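Local coordinates for protein ribosomal RNA small subunit methyltransferase Nep1 (PDB 3O7B) that probably methylates N1 of a specific pseudouridine in 16S ribosomal RNA, using S-adenosylmethionine as methyl donor, during small-subunit ribosome biogenesis, at residues G134-E137 against K138-E141; L65-D68 against S69-H72. All coordinates share one frame; numbering follows the deposited sequence.

Contact 1. Residues G134-E137 against K138-E141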
loop_
_atom_site.group_PDB
_atom_site.type_symbol
_atom_site.label_atom_id
_atom_site.label_comp_id
_atom_site.label_asym_id
_atom_site.label_seq_id
_atom_site.Cartn_x
_atom_site.Cartn_y
_atom_site.Cartn_z
ATOM N N GLY A 134 -8.266 -8.349 -10.517
ATOM C CA GLY A 134 -9.469 -8.722 -11.255
ATOM C C GLY A 134 -10.166 -7.518 -11.842
ATOM O O GLY A 134 -10.678 -7.572 -12.975
ATOM N N LEU A 135 -10.188 -6.419 -11.106
ATOM C CA LEU A 135 -10.820 -5.195 -11.597
ATOM C C LEU A 135 -10.030 -4.617 -12.783
ATOM O O LEU A 135 -10.612 -4.163 -13.770
ATOM C CB LEU A 135 -10.950 -4.164 -10.474
ATOM C CG LEU A 135 -11.667 -2.870 -10.867
ATOM C CD1 LEU A 135 -13.144 -3.132 -11.182
ATOM C CD2 LEU A 135 -11.542 -1.864 -9.765
ATOM N N MET A 136 -8.708 -4.666 -12.707
ATOM C CA MET A 136 -7.878 -4.221 -13.831
ATOM C C MET A 136 -8.072 -5.094 -15.054
ATOM O O MET A 136 -8.143 -4.575 -16.179
ATOM C CB MET A 136 -6.404 -4.178 -13.438
ATOM C CG MET A 136 -6.063 -3.112 -12.407
ATOM S SD MET A 136 -6.448 -1.419 -12.907
ATOM C CE MET A 136 -8.078 -1.211 -12.196
ATOM N N GLU A 137 -8.187 -6.403 -14.863
ATOM C CA GLU A 137 -8.511 -7.301 -15.991
ATOM C C GLU A 137 -9.840 -6.921 -16.637
ATOM O O GLU A 137 -9.955 -6.864 -17.882
ATOM C CB GLU A 137 -8.502 -8.757 -15.537
ATOM C CG GLU A 137 -7.078 -9.216 -15.216
ATOM C CD GLU A 137 -6.980 -10.541 -14.479
ATOM O OE1 GLU A 137 -8.033 -11.078 -14.073
ATOM O OE2 GLU A 137 -5.850 -11.045 -14.308
ATOM N N LYS A 138 -10.841 -6.641 -15.813
ATOM C CA LYS A 138 -12.136 -6.216 -16.331
ATOM C C LYS A 138 -12.021 -4.882 -17.077
ATOM O O LYS A 138 -12.616 -4.703 -18.144
ATOM C CB LYS A 138 -13.148 -6.110 -15.191
ATOM C CG LYS A 138 -14.552 -5.749 -15.659
ATOM C CD LYS A 138 -15.507 -5.641 -14.490
ATOM C CE LYS A 138 -16.927 -5.460 -15.005
ATOM N NZ LYS A 138 -17.893 -5.487 -13.870
ATOM N N LEU A 139 -11.260 -3.943 -16.530
ATOM C CA LEU A 139 -11.031 -2.669 -17.188
ATOM C C LEU A 139 -10.401 -2.854 -18.576
ATOM O O LEU A 139 -10.844 -2.228 -19.552
ATOM C CB LEU A 139 -10.161 -1.783 -16.293
ATOM C CG LEU A 139 -9.698 -0.481 -16.943
ATOM C CD1 LEU A 139 -10.850 0.486 -17.150
ATOM C CD2 LEU A 139 -8.610 0.145 -16.091
ATOM N N PHE A 140 -9.398 -3.721 -18.691
ATOM C CA PHE A 140 -8.754 -3.931 -19.996
ATOM C C PHE A 140 -9.707 -4.570 -21.007
ATOM O O PHE A 140 -9.608 -4.306 -22.215
ATOM C CB PHE A 140 -7.462 -4.737 -19.861
ATOM C CG PHE A 140 -6.262 -3.906 -19.484
ATOM C CD1 PHE A 140 -6.057 -3.477 -18.171
ATOM C CD2 PHE A 140 -5.347 -3.519 -20.458
ATOM C CE1 PHE A 140 -4.936 -2.692 -17.830
ATOM C CE2 PHE A 140 -4.231 -2.747 -20.129
ATOM C CZ PHE A 140 -4.023 -2.336 -18.823
ATOM N N GLU A 141 -10.632 -5.385 -20.513
ATOM C CA GLU A 141 -11.620 -6.065 -21.349
ATOM C C GLU A 141 -12.755 -5.142 -21.781
ATOM O O GLU A 141 -13.086 -5.077 -22.971
ATOM C CB GLU A 141 -12.186 -7.261 -20.583
ATOM C CG GLU A 141 -13.342 -7.981 -21.285
ATOM C CD GLU A 141 -12.948 -8.647 -22.593
ATOM O OE1 GLU A 141 -11.744 -8.904 -22.836
ATOM O OE2 GLU A 141 -13.875 -8.935 -23.388
#

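Contact 2. Residues L65-D68 against S69-H72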
loop_
_atom_site.group_PDB
_atom_site.type_symbol
_atom_site.label_atom_id
_atom_site.label_comp_id
_atom_site.label_asym_id
_atom_site.label_seq_id
_atom_site.Cartn_x
_atom_site.Cartn_y
_atom_site.Cartn_z
ATOM N N LEU A 65 -3.877 -10.308 -16.290
ATOM C CA LEU A 65 -2.891 -9.266 -16.021
ATOM C C LEU A 65 -1.523 -9.898 -15.748
ATOM O O LEU A 65 -1.405 -10.881 -15.003
ATOM C CB LEU A 65 -3.330 -8.429 -14.812
ATOM C CG LEU A 65 -2.796 -7.001 -14.680
ATOM C CD1 LEU A 65 -3.404 -6.041 -15.725
ATOM C CD2 LEU A 65 -3.107 -6.492 -13.276
ATOM N N LEU A 66 -0.494 -9.333 -16.362
ATOM C CA LEU A 66 0.872 -9.803 -16.164
ATOM C C LEU A 66 1.367 -9.484 -14.749
ATOM O O LEU A 66 1.282 -8.337 -14.301
ATOM C CB LEU A 66 1.785 -9.185 -17.233
ATOM C CG LEU A 66 3.218 -9.718 -17.299
ATOM C CD1 LEU A 66 3.236 -11.179 -17.761
ATOM C CD2 LEU A 66 4.107 -8.835 -18.187
ATOM N N ASP A 67 1.879 -10.502 -14.075
ATOM C CA ASP A 67 2.229 -10.427 -12.651
ATOM C C ASP A 67 3.434 -11.323 -12.477
ATOM O O ASP A 67 3.323 -12.553 -12.588
ATOM C CB ASP A 67 1.039 -10.939 -11.823
ATOM C CG ASP A 67 1.303 -10.949 -10.309
ATOM O OD1 ASP A 67 2.468 -10.947 -9.861
ATOM O OD2 ASP A 67 0.309 -10.981 -9.547
ATOM N N ASP A 68 4.589 -10.719 -12.213
ATOM C CA ASP A 68 5.812 -11.519 -12.165
ATOM C C ASP A 68 5.953 -12.432 -10.946
ATOM O O ASP A 68 6.864 -13.259 -10.908
ATOM C CB ASP A 68 7.071 -10.685 -12.463
ATOM C CG ASP A 68 7.681 -10.028 -11.249
ATOM O OD1 ASP A 68 7.056 -9.955 -10.163
ATOM O OD2 ASP A 68 8.833 -9.563 -11.404
ATOM N N SER A 69 5.026 -12.348 -9.988
ATOM C CA SER A 69 4.985 -13.341 -8.904
ATOM C C SER A 69 4.305 -14.634 -9.360
ATOM O O SER A 69 4.368 -15.664 -8.663
ATOM C CB SER A 69 4.310 -12.777 -7.643
ATOM O OG SER A 69 5.155 -11.830 -7.003
ATOM N N LYS A 70 3.656 -14.581 -10.524
ATOM C CA LYS A 70 3.024 -15.755 -11.123
ATOM C C LYS A 70 3.670 -16.158 -12.444
ATOM O O LYS A 70 3.705 -17.348 -12.796
ATOM C CB LYS A 70 1.543 -15.484 -11.381
ATOM C CG LYS A 70 0.715 -15.245 -10.134
ATOM C CD LYS A 70 -0.726 -14.997 -10.485
ATOM C CE LYS A 70 -1.542 -14.706 -9.235
ATOM N NZ LYS A 70 -2.982 -14.554 -9.584
ATOM N N HIS A 71 4.178 -15.173 -13.176
ATOM C CA HIS A 71 4.541 -15.399 -14.585
ATOM C C HIS A 71 6.032 -15.262 -14.862
ATOM O O HIS A 71 6.443 -15.245 -16.034
ATOM C CB HIS A 71 3.788 -14.423 -15.499
ATOM C CG HIS A 71 2.307 -14.373 -15.273
ATOM N ND1 HIS A 71 1.509 -15.494 -15.166
ATOM C CD2 HIS A 71 1.479 -13.310 -15.134
ATOM C CE1 HIS A 71 0.251 -15.123 -14.976
ATOM N NE2 HIS A 71 0.209 -13.802 -14.955
ATOM N N HIS A 72 6.841 -15.146 -13.811
ATOM C CA HIS A 72 8.277 -14.881 -13.950
ATOM C C HIS A 72 8.971 -15.755 -15.009
ATOM O O HIS A 72 9.685 -15.246 -15.873
ATOM C CB HIS A 72 8.981 -15.088 -12.613
ATOM C CG HIS A 72 10.469 -14.908 -12.690
ATOM N ND1 HIS A 72 11.348 -15.970 -12.767
ATOM C CD2 HIS A 72 11.229 -13.787 -12.751
ATOM C CE1 HIS A 72 12.584 -15.510 -12.846
ATOM N NE2 HIS A 72 12.541 -14.190 -12.829
HETATM O O HOH W 1 -2.176 -11.609 -10.310
HETATM O O HOH W 2 5.256 -9.570 -8.242
HETATM O O HOH W 3 6.364 -16.308 -10.975
#

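Contact 1. Residues G134-E137 against K138-E141
M136 and L139 lie side by side on the buried flank of one helix, pointing the same way. The methionine chain, bent at chi2 and chi3, runs alongside the leucine, its SD 4.2 Å from L139 CD2, a soft apolar touch. L139 then packs on I153 and F155 of strand 150-156, where a branched aliphatic side chain fills the space between helix and sheet.

F140 belongs to the same close-packed part. Its ring presents an edge, in plane, to the carbonyl of M136, with CD1 3.1 Å from M136 O. A chi1 of -83° sets CG beside the backbone N, which brings the ring edge to that carbonyl, and the ring also meets F155 edge-to-face. The same oxygen is used by the backbone as well, accepting from F140 N at 2.9 Å. E137 is buried too, yet its charge is probably balanced by R57 and K59, which form salt bridges with OE1, while OE2 accepts from the backbone N of L65.

The other side is looser. K138 is fully extended; its CB stays 3.5 Å from L135 O, and the side chain brushes I145 and runs outward. E141 likewise leads its carboxylate outward, with a long, weak ion pair to K63. Long charged chains suit this solvent side. Four successive i to i+4 bonds, the shortest L139 N to L135 O at 2.8 Å, mark this as an amphipathic alpha-helix, part of helix 129-142, packed on an edge region of the mixed sheet.

Contact 2. Residues L65-D68 against S69-H72
The carbonyl oxygen of D67 is gripped by two backbone N-H groups, H71 N at 2.8 Å in the carbonyl plane and K70 N at 2.9 Å from above it. The D67 carboxylate works alongside: OD1 receives S69 N at 2.9 Å on its anti side, tilted 29° from the carboxylate plane, which makes D67 the N-cap of the short, weakly bonded helix 68-71. Aspartate suits this place because its short chain, with CG turned opposite the backbone N (chi1 178°), reaches the N-H two residues on, in the first turn. OD2 is bound by the hydroxyl of Y129 and by a water that bridges to K70 NZ. With an alanine here, S69 N would probably be left without its capping acceptor, and the water and the Y129 hydroxyl without the carboxylate oxygen they share.

H71 folds its imidazole back along the preceding loop residues. Its NE2 makes a weak bond to L65 O at 3.3 Å, CD2 lies against L66 CD1 at 3.8 Å, and K70 CB covers part of one ring face. A water joins D68 OD1 to S69 OG, while D68 OD2 forms a salt bridge with R81, beside R86, a predicted rRNA contact.

Following the chain from the N terminus, contact 2 comes first, where the loop after helix 48-57 turns into helix 68-71; contact 1 follows much later, within helix 129-142. Both are local and lie in series, so neither nests in nor crosses the other. Neither closes a long loop: contact 1 runs along about two turns of helix, and contact 2 caps one short helix. They nevertheless meet in space: L65, at the start of contact 2, packs its CD2 on M136 CB and its CD1 near F140 CE1. The helix of contact 1, seated on strand 150-156, is thereby tied to the segment whose D68 touches R86, predicted to contact rRNA.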